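Local atomic coordinates of 2-nitropropane dioxygenase (Streptomyces ansochromogenes, PDB entry 3BW2), a protein that oxidises nitroalkanes with the help of FMN, and probably uses molecular oxygen to denitrify alkyl nitronates such as propionate 3-nitronate. Residues V84-L89 / H298-P303; G91-Y96 / S302-A307; G195-L200 / L227-D232; A242-G247 / E330-R335. One frame throughout, in Å; residues are numbered along the deposited sequence.

Interaction 1 of 4, residues V84-L89 / H298-P303; sequences VYAHQL and HHLTSP
Leu-300 carries this contact, its forked end meeting Tyr-85, Ala-86 and Leu-89 together. Its CG sits anti to the backbone N (chi1 -162°), which sends the branch out across the gap between the helices. CD2 then does most of the touching: it lies 3.8 Å from Ala-86 CA. CD1 completes the fork, so that Ala-86 CB faces both methyls, with CD1 of Leu-300 at 4.0 Å. The Tyr-85 ring is met obliquely, Leu-300 CD2 standing 4.1 Å from Tyr-85 CD2. Away from the FMN site of this TIM-barrel protein, the packing joins helix 81-88, part of the long connection between barrel strands 65-70 and 125-129, to helix 296-311, which comes well after the eighth strand, 233-236. No hydrogen bond crosses between the segments, and the polar ends turn to other partners: Tyr-85 OH bonds to Ala-269 O, and Thr-301 OG1 to Phe-270 O. In Thr-301 the hydroxyl lies between backbone N and carbonyl carbon (chi1 70°), which places CG2 beside the N and 3.9 Å from Leu-89 CD1. That same Leu-89 methyl also meets Leu-300 CD2, at 3.9 Å. Phe-282 and His-286 of helix 281-286 pack against both Tyr-85 and Leu-89.

Interaction 2 of 4, residues G91-Y96 / S302-A307; sequences GEAAWY and SPLRKA
Leu-304 lays its two methyls against the turn of helix 90-95 that holds Glu-92 and Ala-93. CD2 presses on the backbone, 3.6 Å from Ala-93 N, while CD1 meets the aliphatic start of the glutamate, 3.8 Å from Glu-92 CB. A turn farther along helix 296-311 the backbones come closest, with Tyr-96 CA and Ala-307 CA 6.0 Å apart, and here the small Ala-307 methyl fits against Tyr-96: the two CB atoms are separated by 3.7 Å. The tyrosine ring has backbone on one side and an aromatic neighbour on the other. Leu-304 O lies 4.3 Å above one face of the Tyr-96 ring, offset toward the rim, and Trp-95 CD1 stands over the centre of the opposite face. The Tyr-96 CG is beside its own backbone N (chi1 -72°), which sets the ring beside Trp-95.

The next shell fixes the polar ends. The Glu-92 chain bends at chi2 (-68°), and OE2 forms a salt bridge with Arg-281 NH1 and a hydrogen bond with His-286 NE2, a setting that would favour an ionised carboxylate. Arg-281 also bonds through NH2 to Tyr-96 OH, which has Asp-313 OD2 as a further partner, while Phe-282 touches both Glu-92 and Leu-304. The contact is thus apolar packing of helix 296-311 on helix 90-95 and the residue just after it, backed by a polar network round Arg-281; it joins the long connection between TIM-barrel strands 65-70 and 125-129 to a helix that follows the eighth strand.

Interaction 3 of 4, residues G195-L200 / L227-D232; sequences GLLSLL and LAAGAD
Leu-200 meets Ala-229 and Ala-231, and Leu-197 touches Ala-229, with no hydrogen bond across the segments. The first torsion of Leu-200, with CG opposite the backbone N (chi1 177°), carries both methyls to the other segment. Its CD2 is pressed unusually tightly against the Ala-229 methyl, 3.3 Å from CB, and its CD1 turns to Ala-231, 4.0 Å from CB. Leu-197 adds a looser touch, its CD1 4.2 Å from Ala-229 CB. Replacing Leu-200 by an alanine would probably open a gap between helix 196-206 and the turn that ends helix 220-228, leaving both alanine methyls without their main partner across the contact. These are neighbouring elements of the TIM barrel: helix 196-206 follows strand 168-172, and helix 220-228 runs between strands 211-214 and 233-236. Val-211 and Val-226 also touch Leu-200.

Among backbone features, Gly-230 closes helix 220-228 in a Schellman motif; at its backbone angles (phi 113°) a CB would be jammed against the preceding carbonyl O, which calls for glycine.

Contacts between subunits form a third group: Leu-197 O accepts a hydrogen bond from Gln-222 NE2 of the second subunit, and the Leu-197 side chain packs on Val-226 of that subunit.

Interaction 4 of 4, residues A242-G247 / E330-R335; sequences ATDESG and ELPAGR
The backbones of 242-245 and 330-333 run 44° apart, end to end, and are joined by Asp-244 N donating to Leu-331 O at 3.1 Å, the donor standing above the carbonyl plane. A type I turn from Thr-243 to Ser-246 then brings Glu-245 back to the helix start. Bent at chi2 (81°), Glu-245 sets OE1 2.8 Å from Ala-333 N, in a nearly straight bond (173°) that reaches the oxygen from above the carboxylate plane. The other oxygen works through water: the water donates to Glu-245 OE2 at 2.6 Å and accepts from Gly-334 N. Two successive amides of the first turn are thus served by one carboxylate, whose charge the helix start is likely to favour. An alanine in place of Glu-245 would probably leave Ala-333 N without this acceptor and the water without its carboxylate anchor. Thr-243 packs alongside, CG2 3.5 Å from Leu-331 O, while its OG1 bonds to Phe-240 O. Asp-244 OD2 lies 3.7 Å from Pro-332 CD, and Leu-27 of helix 25-33 touches Thr-243, Glu-245 and Ala-333. Pro-332 is the N-cap residue of helix 333-350, so the site is a helix N terminus bound by a turn, in the loop that follows the short helix 238-241, which begins at the FMN-binding Thr-238 just after the last TIM-barrel strand, 233-236.

How the interactions relate
From the N terminus, helices 81-88 and 90-95 come first, and each waits some two hundred residues for its partner: interactions 1 and 2 close these long loops on successive turns of helix 296-311, sharing Ser-302 and Pro-303, with centres 9 Å apart. Interaction 3 opens and closes within both, a short loop between consecutive barrel helices on the opposite side of the chain's centre. Interaction 4 begins after it, at 242-247, and crosses interactions 1 and 2, closing at 330-335 beyond helix 296-311. Together they fasten the outlying helices to one another, hold neighbouring barrel helices together, and tie helix 333-350 to the loop after helix 238-241, downstream of the last barrel strand.

Interaction 1 of 4, residues V84-L89 / H298-P303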
loop_
_atom_site.group_PDB
_atom_site.type_symbol
_atom_site.label_atom_id
_atom_site.label_comp_id
_atom_site.label_asym_id
_atom_site.label_seq_id
_atom_site.Cartn_x
_atom_site.Cartn_y
_atom_site.Cartn_z
ATOM N N VAL A 84 -29.753 -9.174 -9.811
ATOM C CA VAL A 84 -29.193 -10.417 -9.298
ATOM C C VAL A 84 -28.676 -10.266 -7.869
ATOM O O VAL A 84 -28.875 -11.147 -7.033
ATOM C CB VAL A 84 -28.040 -10.919 -10.194
ATOM C CG1 VAL A 84 -27.328 -12.095 -9.533
ATOM C CG2 VAL A 84 -28.588 -11.342 -11.539
ATOM N N TYR A 85 -28.011 -9.149 -7.591
ATOM C CA TYR A 85 -27.474 -8.909 -6.259
ATOM C C TYR A 85 -28.618 -8.738 -5.269
ATOM O O TYR A 85 -28.572 -9.267 -4.156
ATOM C CB TYR A 85 -26.587 -7.661 -6.259
ATOM C CG TYR A 85 -25.710 -7.535 -5.035
ATOM C CD1 TYR A 85 -24.884 -8.588 -4.638
ATOM C CD2 TYR A 85 -25.682 -6.357 -4.288
ATOM C CE1 TYR A 85 -24.050 -8.473 -3.529
ATOM C CE2 TYR A 85 -24.851 -6.228 -3.175
ATOM C CZ TYR A 85 -24.037 -7.291 -2.803
ATOM O OH TYR A 85 -23.199 -7.168 -1.720
ATOM N N ALA A 86 -29.647 -8.002 -5.680
ATOM C CA ALA A 86 -30.811 -7.778 -4.831
ATOM C C ALA A 86 -31.388 -9.130 -4.430
ATOM O O ALA A 86 -31.719 -9.367 -3.266
ATOM C CB ALA A 86 -31.855 -6.968 -5.582
ATOM N N HIS A 87 -31.505 -10.016 -5.413
ATOM C CA HIS A 87 -32.029 -11.354 -5.184
ATOM C C HIS A 87 -31.193 -12.071 -4.126
ATOM O O HIS A 87 -31.729 -12.668 -3.191
ATOM C CB HIS A 87 -32.000 -12.145 -6.495
ATOM C CG HIS A 87 -32.414 -13.576 -6.351
ATOM N ND1 HIS A 87 -33.680 -13.949 -5.950
ATOM C CD2 HIS A 87 -31.734 -14.727 -6.567
ATOM C CE1 HIS A 87 -33.761 -15.268 -5.927
ATOM N NE2 HIS A 87 -32.594 -15.765 -6.296
ATOM N N GLN A 88 -29.875 -11.997 -4.275
ATOM C CA GLN A 88 -28.957 -12.643 -3.346
ATOM C C GLN A 88 -29.031 -12.056 -1.940
ATOM O O GLN A 88 -28.542 -12.660 -0.987
ATOM C CB GLN A 88 -27.526 -12.542 -3.878
ATOM C CG GLN A 88 -27.366 -13.106 -5.283
ATOM C CD GLN A 88 -25.985 -12.868 -5.858
ATOM O OE1 GLN A 88 -25.457 -11.756 -5.791
ATOM N NE2 GLN A 88 -25.397 -13.908 -6.439
ATOM N N LEU A 89 -29.640 -10.881 -1.812
ATOM C CA LEU A 89 -29.774 -10.231 -0.510
ATOM C C LEU A 89 -31.133 -10.499 0.138
ATOM O O LEU A 89 -31.416 -9.986 1.222
ATOM C CB LEU A 89 -29.573 -8.717 -0.644
ATOM C CG LEU A 89 -28.177 -8.228 -1.038
ATOM C CD1 LEU A 89 -28.193 -6.715 -1.203
ATOM C CD2 LEU A 89 -27.167 -8.641 0.027
ATOM N N HIS A 298 -25.635 0.894 -2.812
ATOM C CA HIS A 298 -25.699 1.621 -1.551
ATOM C C HIS A 298 -27.151 1.820 -1.111
ATOM O O HIS A 298 -27.485 1.615 0.058
ATOM C CB HIS A 298 -25.008 2.982 -1.678
ATOM C CG HIS A 298 -25.262 3.890 -0.517
ATOM N ND1 HIS A 298 -26.320 4.774 -0.481
ATOM C CD2 HIS A 298 -24.629 4.013 0.673
ATOM C CE1 HIS A 298 -26.327 5.401 0.681
ATOM N NE2 HIS A 298 -25.311 4.958 1.399
ATOM N N HIS A 299 -28.012 2.223 -2.045
ATOM C CA HIS A 299 -29.427 2.428 -1.730
ATOM C C HIS A 299 -30.057 1.094 -1.350
ATOM O O HIS A 299 -30.857 0.999 -0.418
ATOM C CB HIS A 299 -30.187 2.979 -2.940
ATOM C CG HIS A 299 -29.729 4.331 -3.389
ATOM N ND1 HIS A 299 -29.583 5.394 -2.524
ATOM C CD2 HIS A 299 -29.419 4.800 -4.620
ATOM C CE1 HIS A 299 -29.204 6.460 -3.204
ATOM N NE2 HIS A 299 -29.098 6.128 -4.478
ATOM N N LEU A 300 -29.681 0.065 -2.096
ATOM C CA LEU A 300 -30.194 -1.277 -1.890
ATOM C C LEU A 300 -29.954 -1.814 -0.475
ATOM O O LEU A 300 -30.865 -2.363 0.151
ATOM C CB LEU A 300 -29.550 -2.213 -2.913
ATOM C CG LEU A 300 -30.193 -3.568 -3.199
ATOM C CD1 LEU A 300 -31.557 -3.363 -3.853
ATOM C CD2 LEU A 300 -29.279 -4.373 -4.117
ATOM N N THR A 301 -28.737 -1.639 0.032
ATOM C CA THR A 301 -28.369 -2.154 1.355
ATOM C C THR A 301 -28.569 -1.217 2.540
ATOM O O THR A 301 -28.526 -1.658 3.690
ATOM C CB THR A 301 -26.891 -2.584 1.387
ATOM O OG1 THR A 301 -26.058 -1.421 1.309
ATOM C CG2 THR A 301 -26.575 -3.510 0.220
ATOM N N SER A 302 -28.777 0.067 2.268
ATOM C CA SER A 302 -28.944 1.043 3.339
ATOM C C SER A 302 -29.879 0.574 4.454
ATOM O O SER A 302 -29.543 0.685 5.632
ATOM C CB SER A 302 -29.434 2.375 2.776
ATOM O OG SER A 302 -29.496 3.334 3.813
ATOM N N PRO A 303 -31.070 0.053 4.098
ATOM C CA PRO A 303 -32.021 -0.423 5.108
ATOM C C PRO A 303 -31.445 -1.586 5.917
ATOM O O PRO A 303 -31.689 -1.699 7.115
ATOM C CB PRO A 303 -33.227 -0.852 4.274
ATOM C CG PRO A 303 -33.151 0.046 3.081
ATOM C CD PRO A 303 -31.680 0.012 2.757
#

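Interaction 2 of 4, residues G91-Y96 / S302-A307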
loop_
_atom_site.group_PDB
_atom_site.type_symbol
_atom_site.label_atom_id
_atom_site.label_comp_id
_atom_site.label_asym_id
_atom_site.label_seq_id
_atom_site.Cartn_x
_atom_site.Cartn_y
_atom_site.Cartn_z
ATOM N N GLY A 91 -32.209 -13.001 1.681
ATOM C CA GLY A 91 -32.040 -13.573 3.005
ATOM C C GLY A 91 -31.750 -12.510 4.048
ATOM O O GLY A 91 -32.269 -12.563 5.163
ATOM N N GLU A 92 -30.915 -11.541 3.686
ATOM C CA GLU A 92 -30.561 -10.451 4.594
ATOM C C GLU A 92 -31.817 -9.645 4.933
ATOM O O GLU A 92 -32.050 -9.286 6.089
ATOM C CB GLU A 92 -29.527 -9.526 3.938
ATOM C CG GLU A 92 -28.215 -10.200 3.514
ATOM C CD GLU A 92 -27.371 -10.666 4.692
ATOM O OE1 GLU A 92 -27.648 -10.247 5.837
ATOM O OE2 GLU A 92 -26.417 -11.442 4.470
ATOM N N ALA A 93 -32.622 -9.366 3.913
ATOM C CA ALA A 93 -33.851 -8.604 4.098
ATOM C C ALA A 93 -34.785 -9.310 5.084
ATOM O O ALA A 93 -35.327 -8.687 6.001
ATOM C CB ALA A 93 -34.548 -8.411 2.754
ATOM N N ALA A 94 -34.970 -10.611 4.890
ATOM C CA ALA A 94 -35.835 -11.395 5.766
ATOM C C ALA A 94 -35.282 -11.427 7.192
ATOM O O ALA A 94 -36.019 -11.212 8.157
ATOM C CB ALA A 94 -35.970 -12.814 5.229
ATOM N N TRP A 95 -33.984 -11.687 7.321
ATOM C CA TRP A 95 -33.348 -11.753 8.632
ATOM C C TRP A 95 -33.460 -10.448 9.412
ATOM O O TRP A 95 -33.845 -10.445 10.578
ATOM C CB TRP A 95 -31.874 -12.140 8.494
ATOM C CG TRP A 95 -31.194 -12.300 9.822
ATOM C CD1 TRP A 95 -30.355 -11.411 10.429
ATOM C CD2 TRP A 95 -31.347 -13.394 10.733
ATOM N NE1 TRP A 95 -29.975 -11.882 11.664
ATOM C CE2 TRP A 95 -30.570 -13.099 11.876
ATOM C CE3 TRP A 95 -32.067 -14.597 10.696
ATOM C CZ2 TRP A 95 -30.491 -13.964 12.977
ATOM C CZ3 TRP A 95 -31.989 -15.459 11.791
ATOM C CH2 TRP A 95 -31.206 -15.135 12.916
ATOM N N TYR A 96 -33.116 -9.337 8.768
ATOM C CA TYR A 96 -33.190 -8.041 9.420
ATOM C C TYR A 96 -34.612 -7.502 9.364
ATOM O O TYR A 96 -34.871 -6.373 9.775
ATOM C CB TYR A 96 -32.208 -7.065 8.761
ATOM C CG TYR A 96 -30.766 -7.384 9.088
ATOM C CD1 TYR A 96 -30.282 -7.250 10.392
ATOM C CD2 TYR A 96 -29.896 -7.866 8.111
ATOM C CE1 TYR A 96 -28.970 -7.593 10.717
ATOM C CE2 TYR A 96 -28.580 -8.215 8.425
ATOM C CZ TYR A 96 -28.126 -8.076 9.729
ATOM O OH TYR A 96 -26.837 -8.439 10.053
ATOM N N SER A 302 -28.777 0.067 2.268
ATOM C CA SER A 302 -28.944 1.043 3.339
ATOM C C SER A 302 -29.879 0.574 4.454
ATOM O O SER A 302 -29.543 0.685 5.632
ATOM C CB SER A 302 -29.434 2.375 2.776
ATOM O OG SER A 302 -29.496 3.334 3.813
ATOM N N PRO A 303 -31.070 0.053 4.098
ATOM C CA PRO A 303 -32.021 -0.423 5.108
ATOM C C PRO A 303 -31.445 -1.586 5.917
ATOM O O PRO A 303 -31.689 -1.699 7.115
ATOM C CB PRO A 303 -33.227 -0.852 4.274
ATOM C CG PRO A 303 -33.151 0.046 3.081
ATOM C CD PRO A 303 -31.680 0.012 2.757
ATOM N N LEU A 304 -30.683 -2.450 5.255
ATOM C CA LEU A 304 -30.077 -3.597 5.930
ATOM C C LEU A 304 -29.076 -3.110 6.970
ATOM O O LEU A 304 -29.070 -3.573 8.114
ATOM C CB LEU A 304 -29.374 -4.502 4.911
ATOM C CG LEU A 304 -30.268 -5.133 3.838
ATOM C CD1 LEU A 304 -29.415 -5.925 2.843
ATOM C CD2 LEU A 304 -31.300 -6.037 4.498
ATOM N N ARG A 305 -28.236 -2.162 6.571
ATOM C CA ARG A 305 -27.235 -1.616 7.474
ATOM C C ARG A 305 -27.863 -0.875 8.648
ATOM O O ARG A 305 -27.352 -0.944 9.764
ATOM C CB ARG A 305 -26.284 -0.696 6.708
ATOM C CG ARG A 305 -25.281 -1.454 5.846
ATOM C CD ARG A 305 -24.389 -0.498 5.082
ATOM N NE ARG A 305 -25.062 0.036 3.907
ATOM C CZ ARG A 305 -24.649 1.103 3.236
ATOM N NH1 ARG A 305 -23.566 1.760 3.634
ATOM N NH2 ARG A 305 -25.313 1.503 2.160
ATOM N N LYS A 306 -28.964 -0.168 8.400
ATOM C CA LYS A 306 -29.650 0.556 9.471
ATOM C C LYS A 306 -30.182 -0.441 10.496
ATOM O O LYS A 306 -30.062 -0.234 11.701
ATOM C CB LYS A 306 -30.834 1.366 8.930
ATOM C CG LYS A 306 -30.484 2.566 8.067
ATOM C CD LYS A 306 -31.733 3.427 7.861
ATOM C CE LYS A 306 -31.472 4.618 6.953
ATOM N NZ LYS A 306 -31.263 4.208 5.537
ATOM N N ALA A 307 -30.782 -1.518 10.007
ATOM C CA ALA A 307 -31.334 -2.541 10.884
ATOM C C ALA A 307 -30.227 -3.186 11.714
ATOM O O ALA A 307 -30.372 -3.370 12.923
ATOM C CB ALA A 307 -32.051 -3.596 10.060
#

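Interaction 3 of 4, residues G195-L200 / L227-D232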
loop_
_atom_site.group_PDB
_atom_site.type_symbol
_atom_site.label_atom_id
_atom_site.label_comp_id
_atom_site.label_asym_id
_atom_site.label_seq_id
_atom_site.Cartn_x
_atom_site.Cartn_y
_atom_site.Cartn_z
ATOM N N GLY A 195 0.030 1.663 -2.956
ATOM C CA GLY A 195 0.388 1.978 -1.580
ATOM C C GLY A 195 0.634 3.470 -1.466
ATOM O O GLY A 195 1.218 4.067 -2.372
ATOM N N LEU A 196 0.204 4.078 -0.363
ATOM C CA LEU A 196 0.359 5.521 -0.180
ATOM C C LEU A 196 1.765 6.075 -0.404
ATOM O O LEU A 196 1.929 7.088 -1.083
ATOM C CB LEU A 196 -0.123 5.944 1.216
ATOM C CG LEU A 196 -0.059 7.452 1.506
ATOM C CD1 LEU A 196 -0.904 8.226 0.476
ATOM C CD2 LEU A 196 -0.569 7.720 2.921
ATOM N N LEU A 197 2.780 5.431 0.171
ATOM C CA LEU A 197 4.150 5.921 0.023
ATOM C C LEU A 197 4.568 5.993 -1.444
ATOM O O LEU A 197 5.323 6.883 -1.848
ATOM C CB LEU A 197 5.129 5.035 0.807
ATOM C CG LEU A 197 6.601 5.464 0.790
ATOM C CD1 LEU A 197 6.734 6.899 1.283
ATOM C CD2 LEU A 197 7.417 4.526 1.669
ATOM N N SER A 198 4.074 5.057 -2.242
ATOM C CA SER A 198 4.408 5.040 -3.654
ATOM C C SER A 198 3.548 6.070 -4.396
ATOM O O SER A 198 4.051 6.841 -5.215
ATOM C CB SER A 198 4.186 3.639 -4.222
ATOM O OG SER A 198 4.634 3.570 -5.561
ATOM N N LEU A 199 2.254 6.093 -4.097
ATOM C CA LEU A 199 1.351 7.042 -4.742
ATOM C C LEU A 199 1.783 8.485 -4.483
ATOM O O LEU A 199 1.764 9.324 -5.389
ATOM C CB LEU A 199 -0.088 6.848 -4.244
ATOM C CG LEU A 199 -1.106 7.868 -4.780
ATOM C CD1 LEU A 199 -1.172 7.785 -6.310
ATOM C CD2 LEU A 199 -2.474 7.605 -4.169
ATOM N N LEU A 200 2.162 8.774 -3.243
ATOM C CA LEU A 200 2.589 10.122 -2.880
ATOM C C LEU A 200 3.760 10.608 -3.730
ATOM O O LEU A 200 3.736 11.724 -4.252
ATOM C CB LEU A 200 2.967 10.179 -1.398
ATOM C CG LEU A 200 3.494 11.522 -0.889
ATOM C CD1 LEU A 200 2.503 12.638 -1.220
ATOM C CD2 LEU A 200 3.719 11.438 0.613
ATOM N N LEU A 227 5.204 13.942 5.072
ATOM C CA LEU A 227 5.734 15.283 4.852
ATOM C C LEU A 227 7.101 15.154 4.186
ATOM O O LEU A 227 7.421 15.883 3.244
ATOM C CB LEU A 227 5.866 16.036 6.182
ATOM C CG LEU A 227 4.558 16.366 6.910
ATOM C CD1 LEU A 227 4.861 17.132 8.195
ATOM C CD2 LEU A 227 3.658 17.187 6.002
ATOM N N ALA A 228 7.898 14.213 4.679
ATOM C CA ALA A 228 9.228 13.968 4.136
ATOM C C ALA A 228 9.125 13.545 2.679
ATOM O O ALA A 228 10.011 13.836 1.878
ATOM C CB ALA A 228 9.932 12.878 4.941
ATOM N N ALA A 229 8.036 12.861 2.341
ATOM C CA ALA A 229 7.827 12.386 0.980
ATOM C C ALA A 229 7.172 13.403 0.044
ATOM O O ALA A 229 6.856 13.076 -1.099
ATOM C CB ALA A 229 7.017 11.099 1.003
ATOM N N GLY A 230 6.951 14.626 0.514
ATOM C CA GLY A 230 6.359 15.631 -0.357
ATOM C C GLY A 230 4.961 16.136 -0.048
ATOM O O GLY A 230 4.484 17.064 -0.710
ATOM N N ALA A 231 4.291 15.551 0.940
ATOM C CA ALA A 231 2.947 16.003 1.283
ATOM C C ALA A 231 2.998 17.279 2.114
ATOM O O ALA A 231 3.961 17.516 2.847
ATOM C CB ALA A 231 2.201 14.916 2.055
ATOM N N ASP A 232 1.959 18.100 1.983
ATOM C CA ASP A 232 1.842 19.343 2.740
ATOM C C ASP A 232 1.080 19.068 4.032
ATOM O O ASP A 232 1.218 19.792 5.016
ATOM C CB ASP A 232 1.088 20.400 1.927
ATOM C CG ASP A 232 2.017 21.321 1.162
ATOM O OD1 ASP A 232 2.955 20.819 0.513
ATOM O OD2 ASP A 232 1.805 22.553 1.206
#

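Interaction 4 of 4, residues A242-G247 / E330-R335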
loop_
_atom_site.group_PDB
_atom_site.type_symbol
_atom_site.label_atom_id
_atom_site.label_comp_id
_atom_site.label_asym_id
_atom_site.label_seq_id
_atom_site.Cartn_x
_atom_site.Cartn_y
_atom_site.Cartn_z
ATOM N N ALA A 242 -12.504 6.734 15.839
ATOM C CA ALA A 242 -12.473 6.167 17.182
ATOM C C ALA A 242 -12.571 7.165 18.340
ATOM O O ALA A 242 -12.700 6.751 19.495
ATOM C CB ALA A 242 -11.201 5.327 17.338
ATOM N N THR A 243 -12.508 8.464 18.046
ATOM C CA THR A 243 -12.567 9.477 19.101
ATOM C C THR A 243 -13.974 9.665 19.661
ATOM O O THR A 243 -14.964 9.286 19.033
ATOM C CB THR A 243 -12.015 10.852 18.612
ATOM O OG1 THR A 243 -12.815 11.354 17.536
ATOM C CG2 THR A 243 -10.581 10.710 18.137
ATOM N N ASP A 244 -14.059 10.256 20.847
ATOM C CA ASP A 244 -15.348 10.464 21.497
ATOM C C ASP A 244 -16.331 11.319 20.703
ATOM O O ASP A 244 -17.517 11.012 20.674
ATOM C CB ASP A 244 -15.146 11.056 22.897
ATOM C CG ASP A 244 -14.375 10.120 23.817
ATOM O OD1 ASP A 244 -14.426 8.897 23.582
ATOM O OD2 ASP A 244 -13.730 10.594 24.778
ATOM N N GLU A 245 -15.845 12.377 20.054
ATOM C CA GLU A 245 -16.721 13.256 19.272
ATOM C C GLU A 245 -17.265 12.589 18.014
ATOM O O GLU A 245 -18.252 13.058 17.437
ATOM C CB GLU A 245 -15.994 14.550 18.870
ATOM C CG GLU A 245 -15.692 15.493 20.028
ATOM C CD GLU A 245 -14.455 15.098 20.812
ATOM O OE1 GLU A 245 -13.878 14.020 20.540
ATOM O OE2 GLU A 245 -14.061 15.877 21.707
ATOM N N SER A 246 -16.617 11.510 17.583
ATOM C CA SER A 246 -17.061 10.785 16.399
ATOM C C SER A 246 -18.447 10.219 16.631
ATOM O O SER A 246 -18.736 9.676 17.701
ATOM C CB SER A 246 -16.108 9.635 16.071
ATOM O OG SER A 246 -16.721 8.749 15.153
ATOM N N GLY A 247 -19.301 10.330 15.619
ATOM C CA GLY A 247 -20.651 9.824 15.754
ATOM C C GLY A 247 -20.809 8.406 15.246
ATOM O O GLY A 247 -21.929 7.937 15.068
ATOM N N GLU A 330 -8.963 5.612 21.583
ATOM C CA GLU A 330 -10.228 6.175 22.045
ATOM C C GLU A 330 -10.058 7.274 23.085
ATOM O O GLU A 330 -9.820 7.002 24.260
ATOM C CB GLU A 330 -11.112 5.072 22.632
ATOM C CG GLU A 330 -11.414 3.930 21.677
ATOM C CD GLU A 330 -12.147 2.790 22.362
ATOM O OE1 GLU A 330 -11.608 2.242 23.349
ATOM O OE2 GLU A 330 -13.260 2.439 21.917
ATOM N N LEU A 331 -10.202 8.516 22.646
ATOM C CA LEU A 331 -10.073 9.670 23.523
ATOM C C LEU A 331 -10.656 10.862 22.786
ATOM O O LEU A 331 -11.050 10.731 21.630
ATOM C CB LEU A 331 -8.596 9.915 23.853
ATOM C CG LEU A 331 -7.566 9.697 22.741
ATOM C CD1 LEU A 331 -7.910 10.508 21.520
ATOM C CD2 LEU A 331 -6.192 10.082 23.259
ATOM N N PRO A 332 -10.731 12.035 23.440
ATOM C CA PRO A 332 -11.285 13.215 22.761
ATOM C C PRO A 332 -10.443 13.543 21.530
ATOM O O PRO A 332 -9.218 13.400 21.553
ATOM C CB PRO A 332 -11.193 14.306 23.827
ATOM C CG PRO A 332 -11.322 13.530 25.115
ATOM C CD PRO A 332 -10.444 12.329 24.857
ATOM N N ALA A 333 -11.102 13.975 20.459
ATOM C CA ALA A 333 -10.402 14.315 19.225
ATOM C C ALA A 333 -9.326 15.374 19.456
ATOM O O ALA A 333 -8.249 15.314 18.859
ATOM C CB ALA A 333 -11.398 14.798 18.181
ATOM N N GLY A 334 -9.622 16.342 20.320
ATOM C CA GLY A 334 -8.657 17.389 20.609
ATOM C C GLY A 334 -7.384 16.829 21.225
ATOM O O GLY A 334 -6.282 17.285 20.920
ATOM N N ARG A 335 -7.533 15.835 22.095
ATOM C CA ARG A 335 -6.378 15.226 22.734
ATOM C C ARG A 335 -5.606 14.381 21.719
ATOM O O ARG A 335 -4.384 14.274 21.793
ATOM C CB ARG A 335 -6.817 14.365 23.927
ATOM C CG ARG A 335 -7.697 15.097 24.954
ATOM C CD ARG A 335 -7.161 16.484 25.333
ATOM N NE ARG A 335 -5.838 16.451 25.954
ATOM C CZ ARG A 335 -5.592 16.165 27.234
ATOM N NH1 ARG A 335 -6.582 15.877 28.070
ATOM N NH2 ARG A 335 -4.343 16.175 27.682
HETATM O O HOH W 1 -11.788 17.092 22.016
#